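Local coordinates for hypothetical protein (Giardia lamblia, PDB 3I3F), which is of unknown function but, as a trimeric member of the YjgF-like (endoribonuclease L-PSP) family, binds pentanoic acid between its subunits in the crystal, at residues P21-F26 and R69-Y74; V39-S44 and V134-A139. All coordinates share one frame; numbering follows the deposited sequence. Where two conformers were deposited one is given.

Interaction 1 (P21-F26 and R69-Y74); sequences PDVVKF and RKCLEY. With LEA (pentanoic acid), chain F.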
ATOM      1  N   PRO A  21      -9.180  22.960  -1.765  1.00 12.22           N
ATOM      2  CA  PRO A  21     -10.103  23.587  -0.817  1.00 12.43           C
ATOM      3  C   PRO A  21     -11.540  23.043  -0.836  1.00 12.38           C
ATOM      4  O   PRO A  21     -12.295  23.331   0.090  1.00 12.61           O
ATOM      5  CB  PRO A  21     -10.080  25.067  -1.222  1.00 12.61           C
ATOM      6  CG  PRO A  21      -9.618  25.087  -2.617  1.00 12.73           C
ATOM      7  CD  PRO A  21      -8.714  23.909  -2.793  1.00 12.38           C
ATOM      8  N   ASP A  22     -11.899  22.267  -1.864  1.00 12.34           N
ATOM      9  CA  ASP A  22     -13.249  21.705  -1.977  0.50 12.29           C
ATOM     10  C   ASP A  22     -13.321  20.266  -1.456  1.00 12.11           C
ATOM     11  O   ASP A  22     -14.355  19.606  -1.581  1.00 12.60           O
ATOM     12  CB  ASP A  22     -13.731  21.759  -3.431  0.50 12.40           C
ATOM     13  CG  ASP A  22     -15.233  21.545  -3.559  0.50 12.72           C
ATOM     14  OD1 ASP A  22     -15.967  21.854  -2.597  0.50 13.43           O
ATOM     15  OD2 ASP A  22     -15.679  21.062  -4.621  0.50 13.56           O
ATOM     16  N   VAL A  23     -12.228  19.779  -0.867  1.00 11.33           N
ATOM     17  CA  VAL A  23     -12.192  18.430  -0.304  1.00 10.73           C
ATOM     18  C   VAL A  23     -11.728  18.484   1.150  1.00 10.42           C
ATOM     19  O   VAL A  23     -10.788  19.211   1.486  1.00 10.35           O
ATOM     20  CB  VAL A  23     -11.270  17.497  -1.123  1.00 10.57           C
ATOM     21  CG1 VAL A  23     -11.223  16.100  -0.506  1.00 10.37           C
ATOM     22  CG2 VAL A  23     -11.740  17.426  -2.573  1.00 10.60           C
ATOM     23  N   VAL A  24     -12.395  17.715   2.007  1.00 10.21           N
ATOM     24  CA  VAL A  24     -12.060  17.652   3.427  1.00 10.24           C
ATOM     25  C   VAL A  24     -10.574  17.343   3.645  1.00 10.19           C
ATOM     26  O   VAL A  24      -9.980  16.528   2.932  1.00 10.27           O
ATOM     27  CB  VAL A  24     -12.938  16.609   4.171  1.00 10.27           C
ATOM     28  CG1 VAL A  24     -12.658  15.193   3.672  1.00 10.10           C
ATOM     29  CG2 VAL A  24     -12.731  16.700   5.675  1.00 10.76           C
ATOM     30  N   LYS A  25      -9.990  18.020   4.628  1.00 10.27           N
ATOM     31  CA  LYS A  25      -8.581  17.879   4.972  1.00 10.53           C
ATOM     32  C   LYS A  25      -8.496  17.421   6.426  1.00 10.75           C
ATOM     33  O   LYS A  25      -9.121  18.018   7.301  1.00 11.37           O
ATOM     34  CB  LYS A  25      -7.869  19.224   4.782  1.00 10.52           C
ATOM     35  CG  LYS A  25      -6.416  19.273   5.249  1.00 10.60           C
ATOM     36  CD  LYS A  25      -5.530  18.346   4.441  1.00 10.61           C
ATOM     37  CE  LYS A  25      -4.065  18.490   4.829  1.00 10.53           C
ATOM     38  NZ  LYS A  25      -3.788  18.005   6.209  1.00 10.72           N
ATOM     39  N   PHE A  26      -7.737  16.354   6.673  1.00 10.83           N
ATOM     40  CA  PHE A  26      -7.571  15.810   8.021  1.00 10.80           C
ATOM     41  C   PHE A  26      -6.215  16.220   8.589  1.00 10.71           C
ATOM     42  O   PHE A  26      -5.207  16.193   7.882  1.00 10.46           O
ATOM     43  CB  PHE A  26      -7.713  14.286   8.005  1.00 10.99           C
ATOM     44  CG  PHE A  26      -8.983  13.805   7.357  1.00 11.91           C
ATOM     45  CD1 PHE A  26     -10.212  14.037   7.954  1.00 12.83           C
ATOM     46  CD2 PHE A  26      -8.948  13.128   6.144  1.00 12.91           C
ATOM     47  CE1 PHE A  26     -11.391  13.601   7.355  1.00 13.06           C
ATOM     48  CE2 PHE A  26     -10.120  12.688   5.538  1.00 13.40           C
ATOM     49  CZ  PHE A  26     -11.341  12.925   6.145  1.00 13.14           C
ATOM     50  N   ARG A  69     -11.452  12.407  -7.309  1.00 10.01           N
ATOM     51  CA  ARG A  69     -11.504  13.119  -8.589  1.00 10.40           C
ATOM     52  C   ARG A  69     -11.082  14.580  -8.431  1.00 10.38           C
ATOM     53  O   ARG A  69     -10.251  15.077  -9.191  1.00 10.54           O
ATOM     54  CB  ARG A  69     -12.912  13.051  -9.189  1.00 10.62           C
ATOM     55  CG  ARG A  69     -13.038  13.703 -10.570  1.00 11.94           C
ATOM     56  CD  ARG A  69     -14.484  13.781 -11.045  1.00 13.99           C
ATOM     57  NE  ARG A  69     -15.324  14.578 -10.149  1.00 15.97           N
ATOM     58  CZ  ARG A  69     -15.351  15.911 -10.101  1.00 17.38           C
ATOM     59  NH1 ARG A  69     -14.581  16.647 -10.900  1.00 18.46           N
ATOM     60  NH2 ARG A  69     -16.160  16.520  -9.240  1.00 17.86           N
ATOM     61  N   LYS A  70     -11.659  15.262  -7.444  1.00 10.37           N
ATOM     62  CA  LYS A  70     -11.356  16.673  -7.208  1.00 10.51           C
ATOM     63  C   LYS A  70      -9.891  16.890  -6.834  1.00 10.36           C
ATOM     64  O   LYS A  70      -9.252  17.812  -7.338  1.00 10.29           O
ATOM     65  CB  LYS A  70     -12.270  17.252  -6.127  1.00 10.75           C
ATOM     66  CG  LYS A  70     -13.710  17.434  -6.575  1.00 11.62           C
ATOM     67  CD  LYS A  70     -14.553  18.043  -5.474  1.00 13.34           C
ATOM     68  CE  LYS A  70     -16.015  18.130  -5.874  1.00 14.41           C
ATOM     69  NZ  LYS A  70     -16.898  18.389  -4.702  1.00 15.72           N
ATOM     70  N   CYS A  71      -9.358  16.042  -5.959  1.00 10.13           N
ATOM     71  CA  CYS A  71      -7.950  16.138  -5.572  1.00 10.25           C
ATOM     72  C   CYS A  71      -7.026  15.959  -6.772  1.00 10.25           C
ATOM     73  O   CYS A  71      -6.095  16.743  -6.964  1.00 10.19           O
ATOM     74  CB  CYS A  71      -7.601  15.105  -4.499  1.00 10.19           C
ATOM     75  SG  CYS A  71      -8.240  15.493  -2.862  1.00 10.52           S
ATOM     76  N   LEU A  72      -7.281  14.932  -7.580  1.00 10.33           N
ATOM     77  CA  LEU A  72      -6.437  14.649  -8.738  1.00 10.53           C
ATOM     78  C   LEU A  72      -6.487  15.773  -9.774  1.00 10.78           C
ATOM     79  O   LEU A  72      -5.452  16.168 -10.303  1.00 10.71           O
ATOM     80  CB  LEU A  72      -6.813  13.309  -9.381  1.00 10.39           C
ATOM     81  CG  LEU A  72      -6.465  12.074  -8.543  1.00 10.37           C
ATOM     82  CD1 LEU A  72      -6.973  10.807  -9.209  1.00 10.78           C
ATOM     83  CD2 LEU A  72      -4.965  11.986  -8.311  1.00 10.72           C
ATOM     84  N   GLU A  73      -7.677  16.297 -10.051  1.00 11.13           N
ATOM     85  CA  GLU A  73      -7.809  17.391 -11.019  1.00 11.54           C
ATOM     86  C   GLU A  73      -7.122  18.664 -10.517  1.00 11.59           C
ATOM     87  O   GLU A  73      -6.485  19.380 -11.291  1.00 11.35           O
ATOM     88  CB  GLU A  73      -9.280  17.631 -11.370  1.00 11.83           C
ATOM     89  CG  GLU A  73      -9.851  16.504 -12.232  1.00 12.96           C
ATOM     90  CD  GLU A  73     -11.323  16.661 -12.569  1.00 14.66           C
ATOM     91  OE1 GLU A  73     -11.925  17.695 -12.211  1.00 15.98           O
ATOM     92  OE2 GLU A  73     -11.881  15.736 -13.200  1.00 16.22           O
ATOM     93  N   TYR A  74      -7.227  18.915  -9.216  1.00 11.72           N
ATOM     94  CA  TYR A  74      -6.535  20.025  -8.562  1.00 11.86           C
ATOM     95  C   TYR A  74      -5.013  19.902  -8.716  1.00 11.87           C
ATOM     96  O   TYR A  74      -4.311  20.909  -8.848  1.00 11.84           O
ATOM     97  CB  TYR A  74      -6.929  20.048  -7.081  1.00 11.95           C
ATOM     98  CG  TYR A  74      -6.471  21.249  -6.284  1.00 12.32           C
ATOM     99  CD1 TYR A  74      -7.091  22.487  -6.431  1.00 12.91           C
ATOM    100  CD2 TYR A  74      -5.443  21.137  -5.352  1.00 12.62           C
ATOM    101  CE1 TYR A  74      -6.687  23.585  -5.681  1.00 13.07           C
ATOM    102  CE2 TYR A  74      -5.030  22.227  -4.602  1.00 13.16           C
ATOM    103  CZ  TYR A  74      -5.654  23.449  -4.771  1.00 13.12           C
ATOM    104  OH  TYR A  74      -5.243  24.530  -4.026  1.00 14.16           O
TER
HETATM  105  C2  LEA F 142      -5.565   8.501   8.816  1.00 17.14           C
HETATM  106  O2  LEA F 142      -4.526   8.217   8.181  1.00 15.97           O
HETATM  107  C3  LEA F 142      -6.799   8.988   8.090  1.00 17.91           C
HETATM  108  C4  LEA F 142      -6.641   8.912   6.572  1.00 18.40           C
HETATM  109  C5  LEA F 142      -7.868   9.407   5.807  1.00 18.83           C
HETATM  110  C6  LEA F 142      -9.113   9.541   6.660  1.00 19.50           C
HETATM  111  O1  LEA F 142      -5.632   8.405  10.059  1.00 17.03           O
HETATM  112  O   HOH W   1     -15.588  17.138  -2.099  0.50 11.33           O
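V23 and C71 bring the two backbones closest, with CA atoms 7.1 Å apart, where the irregular segment 21-26 passes beside the last turns of helix 56-74. V23 packs on the helix with both methyl groups: CG1, anti to the backbone N (chi1 179°), faces C71 SG at 3.8 Å, while CG2 reaches K70 CB at 3.6 Å and also lies 4.0 Å from C71 SG. K70 runs on as an extended chain that crosses the D22 side chain at a slant, and in one of the two conformers of D22 its NZ forms a salt bridge with D22 OD2 at 2.9 Å. The ammonium meets this oxygen from well above the carboxylate plane, 52° out of it. Water 1 lies 2.8 Å from D22 O and accepts from K70 NZ, and D66 of the same helix gives the lysine a further carboxylate partner. In this YjgF-like subunit the helix lies against the mixed sheet, and the loop between strands 16-18 and 32-35 runs along its C-terminal end; C71 and Y74 also touch I32 of the sheet. P21 CD approaches Y74 CE1 to 3.5 Å, the proline crossing the tyrosine at about a right angle and meeting the ring obliquely. Farther along the loop, K25 NZ donates to F26 O from above the carbonyl plane, and V29 O accepts from the same ammonium. The F26 ring lines the ligand pocket, where CE2 lies 3.5 Å from the terminal methyl C6 of pentanoic acid.

Interaction 2 (V39-S44 and V134-A139); sequences VYLGGS and VNVVAA. With LEA (pentanoic acid), chain F.
V39 and A138 form a hydrogen-bonded antiparallel pair in the central sheet of the YjgF-like fold, where strand 38-41 runs beside strand 131-139. V39 N donates almost straight to A138 O at 2.7 Å (178° at the hydrogen), and V39 O accepts from A138 N in the carbonyl plane. The next bond, L41 N to V136 O, is longer at 3.2 Å and more bent, 150° at the hydrogen. At N135, which departs from the extended conformation, waters interrupt direct pairing, which resumes where the S44 backbone bonds V133. L41 O accepts from waters 2 and 4; water 2 accepts from N135 N, and water 4 also donates to V136 O. Water 3 lies 2.8 Å from L41 O and accepts from V136 N. The N135 amide pairs with N86 of its own and of the second subunit. V137 CG1 sits over one face of the Y40 ring, toward its rim. L41 CD1 lies 3.8 Å from V136 CG1; L41 also touches I68 of helix 56-74, V136 I82 and L85 of strand 82-90. At the pocket, G43 CA rests 4.1 Å from V134 CG1, and G43 O lies 3.2 Å from C5 of pentanoic acid.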
ATOM      1  N   VAL A  39       1.349  11.897  -8.804  1.00 11.65           N
ATOM      2  CA  VAL A  39       0.496  12.378  -7.725  1.00 11.09           C
ATOM      3  C   VAL A  39       0.158  11.226  -6.784  1.00 10.51           C
ATOM      4  O   VAL A  39      -0.203  10.137  -7.235  1.00 10.52           O
ATOM      5  CB  VAL A  39      -0.814  12.976  -8.273  1.00 10.94           C
ATOM      6  CG1 VAL A  39      -1.632  13.605  -7.147  1.00 10.98           C
ATOM      7  CG2 VAL A  39      -0.521  14.002  -9.363  1.00 11.29           C
ATOM      8  N   TYR A  40       0.301  11.475  -5.484  1.00 10.05           N
ATOM      9  CA  TYR A  40      -0.079  10.532  -4.435  1.00  9.82           C
ATOM     10  C   TYR A  40      -1.169  11.181  -3.595  1.00  9.48           C
ATOM     11  O   TYR A  40      -1.136  12.389  -3.370  1.00  9.19           O
ATOM     12  CB  TYR A  40       1.119  10.212  -3.538  1.00  9.96           C
ATOM     13  CG  TYR A  40       2.219   9.444  -4.231  1.00 10.37           C
ATOM     14  CD1 TYR A  40       2.377   8.079  -4.021  1.00 11.20           C
ATOM     15  CD2 TYR A  40       3.099  10.082  -5.101  1.00 11.26           C
ATOM     16  CE1 TYR A  40       3.382   7.367  -4.658  1.00 11.71           C
ATOM     17  CE2 TYR A  40       4.107   9.376  -5.748  1.00 11.65           C
ATOM     18  CZ  TYR A  40       4.242   8.019  -5.518  1.00 11.80           C
ATOM     19  OH  TYR A  40       5.236   7.303  -6.146  1.00 14.32           O
ATOM     20  N   LEU A  41      -2.131  10.388  -3.131  1.00  9.13           N
ATOM     21  CA  LEU A  41      -3.185  10.899  -2.255  1.00  8.95           C
ATOM     22  C   LEU A  41      -3.151  10.231  -0.888  1.00  8.88           C
ATOM     23  O   LEU A  41      -2.858   9.039  -0.771  1.00  9.01           O
ATOM     24  CB  LEU A  41      -4.569  10.674  -2.865  1.00  8.97           C
ATOM     25  CG  LEU A  41      -4.868  11.261  -4.245  1.00  8.77           C
ATOM     26  CD1 LEU A  41      -6.330  11.025  -4.587  1.00  9.13           C
ATOM     27  CD2 LEU A  41      -4.551  12.745  -4.307  1.00  9.41           C
ATOM     28  N   GLY A  42      -3.478  11.002   0.145  1.00  8.84           N
ATOM     29  CA  GLY A  42      -3.772  10.434   1.453  1.00  9.00           C
ATOM     30  C   GLY A  42      -5.088   9.681   1.393  1.00  9.12           C
ATOM     31  O   GLY A  42      -5.819   9.767   0.398  1.00  9.16           O
ATOM     32  N   GLY A  43      -5.395   8.942   2.451  1.00  9.38           N
ATOM     33  CA  GLY A  43      -6.623   8.152   2.499  1.00  9.57           C
ATOM     34  C   GLY A  43      -7.849   8.995   2.210  1.00  9.86           C
ATOM     35  O   GLY A  43      -7.970  10.116   2.713  1.00  9.79           O
ATOM     36  N   SER A  44      -8.739   8.464   1.373  1.00 10.06           N
ATOM     37  CA  SER A  44      -9.981   9.143   1.013  0.50 10.16           C
ATOM     38  C   SER A  44     -11.171   8.379   1.574  1.00 10.17           C
ATOM     39  O   SER A  44     -11.215   7.148   1.505  1.00  9.78           O
ATOM     40  CB  SER A  44     -10.106   9.258  -0.505  0.50 10.32           C
ATOM     41  OG  SER A  44      -9.062  10.055  -1.038  0.50 10.24           O
ATOM     42  N   VAL A 134      -7.135   4.068  -0.494  1.00  9.94           N
ATOM     43  CA  VAL A 134      -5.799   4.498  -0.099  1.00 10.03           C
ATOM     44  C   VAL A 134      -4.783   4.178  -1.188  1.00  9.99           C
ATOM     45  O   VAL A 134      -5.083   3.453  -2.138  1.00  9.94           O
ATOM     46  CB  VAL A 134      -5.364   3.830   1.230  1.00  9.97           C
ATOM     47  CG1 VAL A 134      -6.410   4.064   2.319  1.00 10.07           C
ATOM     48  CG2 VAL A 134      -5.120   2.340   1.041  1.00 10.52           C
ATOM     49  N   ASN A 135      -3.585   4.737  -1.044  1.00 10.07           N
ATOM     50  CA  ASN A 135      -2.489   4.505  -1.986  1.00 10.25           C
ATOM     51  C   ASN A 135      -2.868   4.786  -3.442  1.00 10.17           C
ATOM     52  O   ASN A 135      -2.440   4.074  -4.353  1.00 10.49           O
ATOM     53  CB  ASN A 135      -1.939   3.082  -1.829  1.00 10.38           C
ATOM     54  CG  ASN A 135      -1.285   2.861  -0.482  1.00 10.61           C
ATOM     55  OD1 ASN A 135      -0.610   3.746   0.039  1.00 12.17           O
ATOM     56  ND2 ASN A 135      -1.482   1.681   0.091  1.00 11.07           N
ATOM     57  N   VAL A 136      -3.664   5.831  -3.659  1.00  9.96           N
ATOM     58  CA  VAL A 136      -3.953   6.283  -5.012  1.00  9.99           C
ATOM     59  C   VAL A 136      -2.680   6.897  -5.573  1.00 10.16           C
ATOM     60  O   VAL A 136      -2.126   7.828  -4.985  1.00 10.13           O
ATOM     61  CB  VAL A 136      -5.089   7.320  -5.056  1.00  9.87           C
ATOM     62  CG1 VAL A 136      -5.223   7.913  -6.457  1.00 10.16           C
ATOM     63  CG2 VAL A 136      -6.397   6.685  -4.617  1.00 10.20           C
ATOM     64  N   VAL A 137      -2.214   6.343  -6.687  1.00 10.27           N
ATOM     65  CA  VAL A 137      -1.039   6.832  -7.396  1.00 10.57           C
ATOM     66  C   VAL A 137      -1.469   7.142  -8.825  1.00 10.51           C
ATOM     67  O   VAL A 137      -2.074   6.299  -9.492  1.00 10.43           O
ATOM     68  CB  VAL A 137       0.088   5.778  -7.405  1.00 10.79           C
ATOM     69  CG1 VAL A 137       1.331   6.316  -8.115  1.00 11.26           C
ATOM     70  CG2 VAL A 137       0.425   5.350  -5.979  1.00 11.50           C
ATOM     71  N   ALA A 138      -1.170   8.353  -9.286  1.00 10.52           N
ATOM     72  CA  ALA A 138      -1.601   8.812 -10.604  1.00 10.73           C
ATOM     73  C   ALA A 138      -0.506   9.615 -11.291  1.00 11.19           C
ATOM     74  O   ALA A 138       0.337  10.220 -10.633  1.00 11.33           O
ATOM     75  CB  ALA A 138      -2.859   9.656 -10.474  1.00 10.65           C
ATOM     76  N   ALA A 139      -0.526   9.606 -12.620  1.00 11.69           N
ATOM     77  CA  ALA A 139       0.375  10.431 -13.417  1.00 12.28           C
ATOM     78  C   ALA A 139      -0.230  11.817 -13.608  1.00 12.91           C
ATOM     79  O   ALA A 139      -1.449  11.967 -13.665  1.00 12.76           O
ATOM     80  CB  ALA A 139       0.628   9.778 -14.769  1.00 12.36           C
TER
HETATM   81  C2  LEA F 142      -5.565   8.501   8.816  1.00 17.14           C
HETATM   82  O2  LEA F 142      -4.526   8.217   8.181  1.00 15.97           O
HETATM   83  C3  LEA F 142      -6.799   8.988   8.090  1.00 17.91           C
HETATM   84  C4  LEA F 142      -6.641   8.912   6.572  1.00 18.40           C
HETATM   85  C5  LEA F 142      -7.868   9.407   5.807  1.00 18.83           C
HETATM   86  C6  LEA F 142      -9.113   9.541   6.660  1.00 19.50           C
HETATM   87  O1  LEA F 142      -5.632   8.405  10.059  1.00 17.03           O
HETATM   88  O   HOH W   2      -3.183   6.735   0.993  1.00 11.37           O
HETATM   89  O   HOH W   3      -4.992   7.378  -1.627  0.66 12.77           O
HETATM   90  O   HOH W   4      -0.767   7.498  -2.095  1.00 20.28           O

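The centres of interactions 1 and 2 lie 11 Å apart, on successive layers of one subunit: the loop 21-26 packs on helix 56-74, and the helix packs on the sheet that holds strands 38-41 and 131-139. L72 and C71 join the layers, L72 CD2 touching A138 CB at 3.8 Å and C71 CB touching L41 CD2 at 3.9 Å. Along the chain the segments alternate, 21-26, 39-44, 69-74 and 134-139, so the two contacts interlock. Both contacts also reach the same pentanoic acid, through F26 and G43; Q126 of the same chain and R118 of the second subunit hydrogen-bond it, placing the pocket at a subunit interface.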